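Local coordinates for ferric-siderophore receptor protein (Streptomyces coelicolor, PDB 2X4L), which probably captures ferric siderophores outside the cell membrane and passes them on for uptake, as a receptor of the bacterial solute-binding protein 8 family, at residues W29-D34 against P141-S146; I115-D120 against I145-R150; T153-R158 against P300-D305. All coordinates share one frame; numbering follows the deposited sequence.

In the fold
Interactions 1 and 2 work on strand 142-146, an edge strand of the five-stranded parallel sheet, and share Ile-145 and Ser-146. Interaction 2 (115-120 with 145-150) joins it to its sheet neighbour, strand 113-118, by parallel backbone bonding that gives way to aromatic packing in the loops beyond. Interaction 1 (29-34 with 141-146) covers the strand's other edge, farther from the centre of the chain, with carboxylates and two aromatic rings. Interaction 3 (153-158 with 300-305) is largely apolar and water-bridged, and joins the helix that follows the strand to the start of helix 304-320. All three are mainly buried; Arg-158 ties interactions 1 and 3 through its salt bridge to Asp-34.

Interaction 1: W29-D34 against P141-S146; sequences WSFKDD and PSVAIS
Phe-31 brings one side of its ring, CD2 and CE2, up to Val-143 and Ile-145 of strand 142-146. Its CD2 is 3.7 Å from Val-143 CG1, which comes in obliquely, and its CE2 is 4.1 Å from Ile-145 CD1, which sits at the ring edge. Although the CB of Ile-145 points away from 29-34, a chi2 of -62° folds the terminal methyl back to the phenylalanine. The second branch of Val-143 serves another ring: CG2 lies near the indole plane of Trp-29, 4.1 Å from CH2, while NE1 of that indole bonds to Ser-165. Val-143 is thus forked between two aromatic groups.

Past the rings the contact turns polar. Strand 29-32 runs at 41° to strand 142-146, and the two acidic residues that follow it reach the backbone edge of the latter not paired with strand 113-118. Ala-144 is held through both its N and its O: its N donates to Asp-33 OD2 at 2.9 Å, on the anti side and tilted out of the carboxylate plane, and its O accepts from Asp-34 N at 3.0 Å. Two residues along, Ser-146 N donates to the anti lone pair of Asp-34 OD2 at 2.7 Å. Water 1 completes the row, donating both to that OD2 and to Ser-146 O.

Strand 142-146 is an edge strand of the parallel sheet, so side-chain carboxylates here take up donors that a further strand would otherwise meet. Each aspartate has a second hold: Asp-33 bridges to Arg-35 through OD2 and accepts from Thr-37 N through OD1, and Asp-34 OD1 pairs with Arg-158. With peptide N-H groups and guanidinium charges around them, both carboxylates would be expected to stay ionised, their negative charge offset by the two arginines.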
loop_
_atom_site.group_PDB
_atom_site.type_symbol
_atom_site.label_atom_id
_atom_site.label_comp_id
_atom_site.label_asym_id
_atom_site.label_seq_id
_atom_site.Cartn_x
_atom_site.Cartn_y
_atom_site.Cartn_z
ATOM N N TRP A 29 23.996 14.762 -0.842
ATOM C CA TRP A 29 22.836 14.003 -1.261
ATOM C C TRP A 29 21.714 14.934 -1.612
ATOM O O TRP A 29 21.443 15.891 -0.848
ATOM C CB TRP A 29 22.365 13.185 -0.020
ATOM C CG TRP A 29 21.018 12.437 -0.261
ATOM C CD1 TRP A 29 20.812 11.277 -1.013
ATOM C CD2 TRP A 29 19.719 12.787 0.246
ATOM N NE1 TRP A 29 19.518 10.908 -0.964
ATOM C CE2 TRP A 29 18.821 11.831 -0.241
ATOM C CE3 TRP A 29 19.225 13.836 1.051
ATOM C CZ2 TRP A 29 17.479 11.849 0.085
ATOM C CZ3 TRP A 29 17.804 13.815 1.409
ATOM C CH2 TRP A 29 16.997 12.865 0.884
ATOM N N SER A 30 21.027 14.650 -2.727
ATOM C CA SER A 30 19.916 15.493 -3.189
ATOM C C SER A 30 18.774 14.556 -3.633
ATOM O O SER A 30 18.996 13.501 -4.282
ATOM C CB SER A 30 20.453 16.379 -4.332
ATOM O OG SER A 30 19.423 17.152 -4.877
ATOM N N PHE A 31 17.535 14.918 -3.334
ATOM C CA PHE A 31 16.408 14.213 -3.927
ATOM C C PHE A 31 15.232 15.151 -4.124
ATOM O O PHE A 31 14.804 15.830 -3.178
ATOM C CB PHE A 31 15.965 13.070 -3.007
ATOM C CG PHE A 31 14.938 12.155 -3.651
ATOM C CD1 PHE A 31 15.353 11.260 -4.642
ATOM C CD2 PHE A 31 13.581 12.162 -3.245
ATOM C CE1 PHE A 31 14.438 10.402 -5.250
ATOM C CE2 PHE A 31 12.698 11.395 -3.905
ATOM C CZ PHE A 31 13.075 10.458 -4.821
ATOM N N LYS A 32 14.633 15.141 -5.296
ATOM C CA LYS A 32 13.452 15.948 -5.567
ATOM C C LYS A 32 12.227 15.005 -5.433
ATOM O O LYS A 32 12.116 14.054 -6.189
ATOM C CB LYS A 32 13.551 16.575 -6.940
ATOM C CG LYS A 32 12.309 17.453 -7.271
ATOM C CD LYS A 32 12.422 18.069 -8.757
ATOM C CE LYS A 32 11.115 18.766 -9.178
ATOM N NZ LYS A 32 11.051 20.243 -8.793
ATOM N N ASP A 33 11.363 15.251 -4.465
ATOM C CA ASP A 33 10.233 14.349 -4.256
ATOM C C ASP A 33 8.971 14.664 -5.072
ATOM O O ASP A 33 9.025 15.519 -6.007
ATOM C CB ASP A 33 9.855 14.273 -2.739
ATOM C CG ASP A 33 9.068 15.521 -2.228
ATOM O OD1 ASP A 33 8.769 16.422 -3.063
ATOM O OD2 ASP A 33 8.666 15.571 -1.078
ATOM N N ASP A 34 7.881 13.986 -4.781
ATOM C CA ASP A 34 6.679 14.092 -5.642
ATOM C C ASP A 34 5.784 15.259 -5.290
ATOM O O ASP A 34 4.677 15.445 -5.934
ATOM C CB ASP A 34 5.860 12.807 -5.595
ATOM C CG ASP A 34 6.568 11.696 -6.307
ATOM O OD1 ASP A 34 7.389 11.956 -7.248
ATOM O OD2 ASP A 34 6.203 10.543 -6.009
ATOM N N PRO A 141 13.970 17.651 7.259
ATOM C CA PRO A 141 13.240 17.790 6.033
ATOM C C PRO A 141 12.476 16.465 5.747
ATOM O O PRO A 141 12.825 15.368 6.258
ATOM C CB PRO A 141 14.348 17.999 4.932
ATOM C CG PRO A 141 15.483 17.361 5.563
ATOM C CD PRO A 141 15.419 17.532 7.017
ATOM N N SER A 142 11.502 16.583 4.862
ATOM C CA SER A 142 10.727 15.437 4.447
ATOM C C SER A 142 10.753 15.176 2.961
ATOM O O SER A 142 10.951 16.130 2.123
ATOM C CB SER A 142 9.241 15.588 4.886
ATOM O OG SER A 142 8.713 16.813 4.352
ATOM N N VAL A 143 10.459 13.924 2.636
ATOM C CA VAL A 143 10.385 13.450 1.252
ATOM C C VAL A 143 9.065 12.659 1.158
ATOM O O VAL A 143 8.805 11.763 2.007
ATOM C CB VAL A 143 11.594 12.482 0.948
ATOM C CG1 VAL A 143 11.312 11.719 -0.334
ATOM C CG2 VAL A 143 12.917 13.236 0.826
ATOM N N ALA A 144 8.211 13.054 0.220
ATOM C CA ALA A 144 6.960 12.334 -0.011
ATOM C C ALA A 144 7.016 11.630 -1.405
ATOM O O ALA A 144 7.315 12.253 -2.419
ATOM C CB ALA A 144 5.811 13.274 0.035
ATOM N N ILE A 145 6.582 10.399 -1.433
ATOM C CA ILE A 145 6.388 9.624 -2.616
ATOM C C ILE A 145 4.909 9.463 -2.868
ATOM O O ILE A 145 4.156 9.024 -2.008
ATOM C CB ILE A 145 7.046 8.277 -2.562
ATOM C CG1 ILE A 145 8.591 8.403 -2.289
ATOM C CG2 ILE A 145 6.814 7.481 -3.890
ATOM C CD1 ILE A 145 9.331 9.186 -3.416
ATOM N N SER A 146 4.445 9.962 -4.004
ATOM C CA SER A 146 2.995 9.971 -4.284
ATOM C C SER A 146 2.450 8.636 -4.749
ATOM O O SER A 146 2.988 7.951 -5.593
ATOM C CB SER A 146 2.612 11.030 -5.344
ATOM O OG SER A 146 1.157 10.970 -5.491
HETATM O O HOH W 1 4.934 8.485 -7.499
#

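Interaction 2: I115-D120 against I145-R150; sequences ITTTFD and ISVFDR
Chi1 of -74° places Phe-119 CG anti to its own carbonyl carbon, and Val-147 holds CG2 between its N and carbonyl carbon; together these rotations bring the valine methyl over the centre of the phenylalanine ring. It stands 3.4 Å from the centroid, 13° off the normal, a tight CH-pi contact. The Phe-119 ring also meets that of Trp-126.

Before these residues in the chain, the backbones pair as parallel strands. Ile-145 N donates to Thr-116 O and Val-147 N to Thr-118 O, both at 3.0 Å. Between them Thr-118 N reaches Ile-145 O at 2.9 Å, a bent bond (137°) whose donor stands above the carbonyl plane; Thr-117 CA makes a CA-H...O contact with the same oxygen at 3.1 Å. The strands are the two arms of a beta-alpha-beta unit crossing over through helix 133-139.

In the loops beyond, Asp-149 CB covers one face of the Phe-148 ring over its centre; on the opposite face Asp-120 CA makes a CH-pi contact offset toward the rim, 4.2 Å from the centroid, while Phe-119 O approaches CD1 at 3.3 Å. Ser-146 OG accepts from Phe-148 N at 3.2 Å, closing an ST turn, and shares water 2 with Asp-120 O. Phe-148 also touches Trp-246, and Asp-149 bonds through its backbone to Leu-218, between strand 210-214 and helix 220-227; the loops probably face the interlobe cleft.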
loop_
_atom_site.group_PDB
_atom_site.type_symbol
_atom_site.label_atom_id
_atom_site.label_comp_id
_atom_site.label_asym_id
_atom_site.label_seq_id
_atom_site.Cartn_x
_atom_site.Cartn_y
_atom_site.Cartn_z
ATOM N N ILE A 115 10.519 10.239 5.670
ATOM C CA ILE A 115 10.080 9.776 4.315
ATOM C C ILE A 115 8.703 9.102 4.482
ATOM O O ILE A 115 8.576 8.186 5.321
ATOM C CB ILE A 115 11.098 8.774 3.721
ATOM C CG1 ILE A 115 12.547 9.318 3.851
ATOM C CG2 ILE A 115 10.680 8.438 2.220
ATOM C CD1 ILE A 115 13.569 8.362 3.146
ATOM N N THR A 116 7.748 9.501 3.691
ATOM C CA THR A 116 6.452 8.845 3.702
ATOM C C THR A 116 5.799 8.936 2.352
ATOM O O THR A 116 6.412 9.481 1.384
ATOM C CB THR A 116 5.601 9.470 4.833
ATOM O OG1 THR A 116 4.405 8.657 5.022
ATOM C CG2 THR A 116 5.174 10.963 4.581
ATOM N N THR A 117 4.603 8.412 2.239
ATOM C CA THR A 117 3.846 8.510 1.028
ATOM C C THR A 117 2.885 9.671 1.137
ATOM O O THR A 117 2.765 10.344 2.158
ATOM C CB THR A 117 3.063 7.179 0.845
ATOM O OG1 THR A 117 2.350 6.846 2.049
ATOM C CG2 THR A 117 4.005 6.063 0.406
ATOM N N THR A 118 2.217 9.954 0.011
ATOM C CA THR A 118 1.166 10.997 0.013
ATOM C C THR A 118 -0.007 10.587 -0.911
ATOM O O THR A 118 0.251 9.995 -1.953
ATOM C CB THR A 118 1.662 12.440 -0.335
ATOM O OG1 THR A 118 0.529 13.331 -0.288
ATOM C CG2 THR A 118 2.281 12.474 -1.725
ATOM N N PHE A 119 -1.220 10.820 -0.446
ATOM C CA PHE A 119 -2.442 10.377 -1.119
ATOM C C PHE A 119 -3.288 11.495 -1.674
ATOM O O PHE A 119 -4.438 11.227 -2.031
ATOM C CB PHE A 119 -3.320 9.519 -0.158
ATOM C CG PHE A 119 -2.777 8.140 0.087
ATOM C CD1 PHE A 119 -3.283 7.060 -0.633
ATOM C CD2 PHE A 119 -1.823 7.923 1.059
ATOM C CE1 PHE A 119 -2.782 5.744 -0.344
ATOM C CE2 PHE A 119 -1.301 6.622 1.321
ATOM C CZ PHE A 119 -1.785 5.570 0.597
ATOM N N ASP A 120 -2.731 12.703 -1.772
ATOM C CA ASP A 120 -3.618 13.762 -2.271
ATOM C C ASP A 120 -2.864 14.806 -3.036
ATOM O O ASP A 120 -1.644 14.805 -3.070
ATOM C CB ASP A 120 -4.431 14.392 -1.127
ATOM C CG ASP A 120 -3.583 15.080 -0.067
ATOM O OD1 ASP A 120 -2.423 15.240 -0.220
ATOM O OD2 ASP A 120 -4.172 15.340 1.020
ATOM N N ILE A 145 6.582 10.399 -1.433
ATOM C CA ILE A 145 6.388 9.624 -2.616
ATOM C C ILE A 145 4.909 9.463 -2.868
ATOM O O ILE A 145 4.156 9.024 -2.008
ATOM C CB ILE A 145 7.046 8.277 -2.562
ATOM C CG1 ILE A 145 8.591 8.403 -2.289
ATOM C CG2 ILE A 145 6.814 7.481 -3.890
ATOM C CD1 ILE A 145 9.331 9.186 -3.416
ATOM N N SER A 146 4.445 9.962 -4.004
ATOM C CA SER A 146 2.995 9.971 -4.284
ATOM C C SER A 146 2.450 8.636 -4.749
ATOM O O SER A 146 2.988 7.951 -5.593
ATOM C CB SER A 146 2.612 11.030 -5.344
ATOM O OG SER A 146 1.157 10.970 -5.491
ATOM N N VAL A 147 1.378 8.261 -4.060
ATOM C CA VAL A 147 0.580 7.084 -4.413
ATOM C C VAL A 147 -0.895 7.512 -4.684
ATOM O O VAL A 147 -1.859 6.755 -4.297
ATOM C CB VAL A 147 0.656 5.978 -3.339
ATOM C CG1 VAL A 147 2.052 5.417 -3.258
ATOM C CG2 VAL A 147 0.236 6.517 -1.946
ATOM N N PHE A 148 -1.029 8.661 -5.321
ATOM C CA PHE A 148 -2.354 9.247 -5.704
ATOM C C PHE A 148 -2.521 9.240 -7.226
ATOM O O PHE A 148 -1.713 9.867 -7.904
ATOM C CB PHE A 148 -2.471 10.713 -5.183
ATOM C CG PHE A 148 -3.799 11.366 -5.511
ATOM C CD1 PHE A 148 -5.066 10.789 -5.220
ATOM C CD2 PHE A 148 -3.782 12.607 -6.115
ATOM C CE1 PHE A 148 -6.236 11.456 -5.562
ATOM C CE2 PHE A 148 -4.934 13.246 -6.474
ATOM C CZ PHE A 148 -6.163 12.692 -6.216
ATOM N N ASP A 149 -3.578 8.590 -7.736
ATOM C CA ASP A 149 -4.047 8.967 -9.106
ATOM C C ASP A 149 -2.941 8.686 -10.115
ATOM O O ASP A 149 -2.598 9.517 -11.005
ATOM C CB ASP A 149 -4.519 10.434 -9.149
ATOM C CG ASP A 149 -5.471 10.707 -10.311
ATOM O OD1 ASP A 149 -5.974 9.805 -10.983
ATOM O OD2 ASP A 149 -5.677 11.941 -10.581
ATOM N N ARG A 150 -2.376 7.494 -10.016
ATOM C CA ARG A 150 -1.348 7.029 -10.951
ATOM C C ARG A 150 -1.216 5.505 -10.829
ATOM O O ARG A 150 -1.754 4.929 -9.886
ATOM C CB ARG A 150 0.004 7.679 -10.679
ATOM C CG ARG A 150 0.552 7.316 -9.281
ATOM C CD ARG A 150 1.679 8.286 -8.771
ATOM N NE ARG A 150 1.195 9.642 -8.732
ATOM C CZ ARG A 150 2.035 10.696 -8.798
ATOM N NH1 ARG A 150 3.346 10.521 -8.914
ATOM N NH2 ARG A 150 1.538 11.939 -8.763
HETATM O O HOH W 2 0.235 13.598 -4.856
#

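Interaction 3: T153-R158 against P300-D305; sequences TQPLQR and PILSYD
The start of helix 153-165 lies against a loop that leads into helix 304-320, with the backbones nearest at Leu-156 and Leu-302, 5.3 Å between their CA atoms. Leu-302 is the centre of an inverse gamma turn, closed by Ser-303 N donating to Ile-301 O at 2.8 Å. Water 4 spans the gap by donating to Leu-156 O and Leu-302 O.

Leu-156 packs between the loop and the start of helix 304-320. Its CD2 comes 3.5 Å from Leu-302 C and lies farther off over one face of the Tyr-304 ring, which is touched by CB, 3.7 Å from Tyr-304 CE1, and by CD1, 3.8 Å from the same atom. Pro-155 meets the Leu-302 side chain, its CB 3.9 Å from CD2 and equally near CD1. Water 3 donates to Thr-153 O, an acceptor already used by Gln-157 N within the helix.

Ser-303 is the N-cap of helix 304-320; its OG caps Lys-306 N and also bonds Asp-60. Around the contact, Val-147 beyond strand 142-146 packs on Leu-302, and Phe-182 meets Tyr-304 edge-to-face from helix 173-195, the long helix that leads on to strand 200-206 of the mixed sheet.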
loop_
_atom_site.group_PDB
_atom_site.type_symbol
_atom_site.label_atom_id
_atom_site.label_comp_id
_atom_site.label_asym_id
_atom_site.label_seq_id
_atom_site.Cartn_x
_atom_site.Cartn_y
_atom_site.Cartn_z
ATOM N N THR A 153 3.491 1.359 -11.052
ATOM C CA THR A 153 4.836 1.344 -11.584
ATOM C C THR A 153 5.534 2.693 -11.340
ATOM O O THR A 153 6.706 2.726 -11.224
ATOM C CB THR A 153 4.798 1.009 -13.100
ATOM O OG1 THR A 153 3.761 1.746 -13.656
ATOM C CG2 THR A 153 4.540 -0.478 -13.313
ATOM N N GLN A 154 4.739 3.756 -11.246
ATOM C CA GLN A 154 5.242 5.093 -10.966
ATOM C C GLN A 154 5.987 5.135 -9.637
ATOM O O GLN A 154 7.215 5.211 -9.615
ATOM C CB GLN A 154 4.095 6.107 -10.959
ATOM C CG GLN A 154 4.543 7.548 -10.775
ATOM C CD GLN A 154 3.953 8.478 -11.817
ATOM O OE1 GLN A 154 2.906 8.193 -12.398
ATOM N NE2 GLN A 154 4.624 9.598 -12.057
ATOM N N PRO A 155 5.251 5.089 -8.528
ATOM C CA PRO A 155 5.905 5.129 -7.219
ATOM C C PRO A 155 6.918 4.021 -7.018
ATOM O O PRO A 155 7.803 4.206 -6.235
ATOM C CB PRO A 155 4.725 5.034 -6.247
ATOM C CG PRO A 155 3.601 4.385 -7.043
ATOM C CD PRO A 155 3.788 5.022 -8.398
ATOM N N LEU A 156 6.776 2.878 -7.709
ATOM C CA LEU A 156 7.865 1.855 -7.606
ATOM C C LEU A 156 9.175 2.367 -8.156
ATOM O O LEU A 156 10.242 2.204 -7.556
ATOM C CB LEU A 156 7.477 0.559 -8.317
ATOM C CG LEU A 156 6.483 -0.291 -7.513
ATOM C CD1 LEU A 156 6.011 -1.501 -8.373
ATOM C CD2 LEU A 156 7.184 -0.864 -6.320
ATOM N N GLN A 157 9.109 2.981 -9.316
ATOM C CA GLN A 157 10.387 3.441 -9.825
ATOM C C GLN A 157 10.870 4.661 -9.022
ATOM O O GLN A 157 12.095 4.748 -8.823
ATOM C CB GLN A 157 10.297 3.642 -11.263
ATOM C CG GLN A 157 9.415 4.687 -11.737
ATOM C CD GLN A 157 9.865 5.084 -13.133
ATOM O OE1 GLN A 157 9.199 4.753 -14.134
ATOM N NE2 GLN A 157 11.033 5.723 -13.215
ATOM N N ARG A 158 9.953 5.513 -8.502
ATOM C CA ARG A 158 10.345 6.745 -7.712
ATOM C C ARG A 158 11.052 6.250 -6.390
ATOM O O ARG A 158 12.100 6.756 -5.925
ATOM C CB ARG A 158 9.148 7.641 -7.373
ATOM C CG ARG A 158 8.468 8.366 -8.603
ATOM C CD ARG A 158 9.427 9.414 -9.185
ATOM N NE ARG A 158 9.392 10.617 -8.334
ATOM C CZ ARG A 158 10.436 11.299 -7.903
ATOM N NH1 ARG A 158 11.713 10.931 -8.175
ATOM N NH2 ARG A 158 10.178 12.380 -7.198
ATOM N N PRO A 300 0.418 -0.660 -0.982
ATOM C CA PRO A 300 1.561 -1.514 -1.356
ATOM C C PRO A 300 2.816 -0.970 -0.704
ATOM O O PRO A 300 3.005 0.260 -0.541
ATOM C CB PRO A 300 1.660 -1.334 -2.893
ATOM C CG PRO A 300 0.192 -1.057 -3.270
ATOM C CD PRO A 300 -0.314 -0.133 -2.176
ATOM N N ILE A 301 3.684 -1.906 -0.307
ATOM C CA ILE A 301 5.054 -1.568 0.097
ATOM C C ILE A 301 5.785 -1.421 -1.214
ATOM O O ILE A 301 5.848 -2.328 -2.054
ATOM C CB ILE A 301 5.654 -2.709 0.910
ATOM C CG1 ILE A 301 4.883 -2.917 2.233
ATOM C CG2 ILE A 301 7.139 -2.474 1.100
ATOM C CD1 ILE A 301 5.194 -4.316 2.891
ATOM N N LEU A 302 6.345 -0.235 -1.403
ATOM C CA LEU A 302 6.874 0.185 -2.716
ATOM C C LEU A 302 8.299 -0.382 -3.057
ATOM O O LEU A 302 9.212 0.376 -3.400
ATOM C CB LEU A 302 6.775 1.688 -2.808
ATOM C CG LEU A 302 5.353 2.270 -2.780
ATOM C CD1 LEU A 302 5.403 3.780 -2.592
ATOM C CD2 LEU A 302 4.614 1.854 -4.031
ATOM N N SER A 303 8.431 -1.708 -2.904
ATOM C CA SER A 303 9.556 -2.447 -3.463
ATOM C C SER A 303 9.019 -3.442 -4.471
ATOM O O SER A 303 7.910 -3.912 -4.377
ATOM C CB SER A 303 10.396 -3.184 -2.427
ATOM O OG SER A 303 9.610 -4.179 -1.830
ATOM N N TYR A 304 9.835 -3.726 -5.482
ATOM C CA TYR A 304 9.381 -4.771 -6.425
ATOM C C TYR A 304 9.140 -6.072 -5.713
ATOM O O TYR A 304 8.138 -6.771 -6.045
ATOM C CB TYR A 304 10.377 -4.933 -7.626
ATOM C CG TYR A 304 10.386 -3.684 -8.488
ATOM C CD1 TYR A 304 9.301 -3.362 -9.327
ATOM C CD2 TYR A 304 11.448 -2.754 -8.383
ATOM C CE1 TYR A 304 9.285 -2.157 -10.084
ATOM C CE2 TYR A 304 11.428 -1.586 -9.128
ATOM C CZ TYR A 304 10.401 -1.325 -9.999
ATOM O OH TYR A 304 10.381 -0.167 -10.703
ATOM N N ASP A 305 9.945 -6.397 -4.721
ATOM C CA ASP A 305 9.814 -7.611 -3.990
ATOM C C ASP A 305 8.419 -7.725 -3.383
ATOM O O ASP A 305 7.815 -8.799 -3.367
ATOM C CB ASP A 305 10.881 -7.594 -2.889
ATOM C CG ASP A 305 10.814 -8.739 -2.095
ATOM O OD1 ASP A 305 11.696 -9.582 -2.213
ATOM O OD2 ASP A 305 9.778 -8.856 -1.437
HETATM O O HOH W 3 8.356 0.376 -11.904
HETATM O O HOH W 4 10.713 0.275 -5.715
#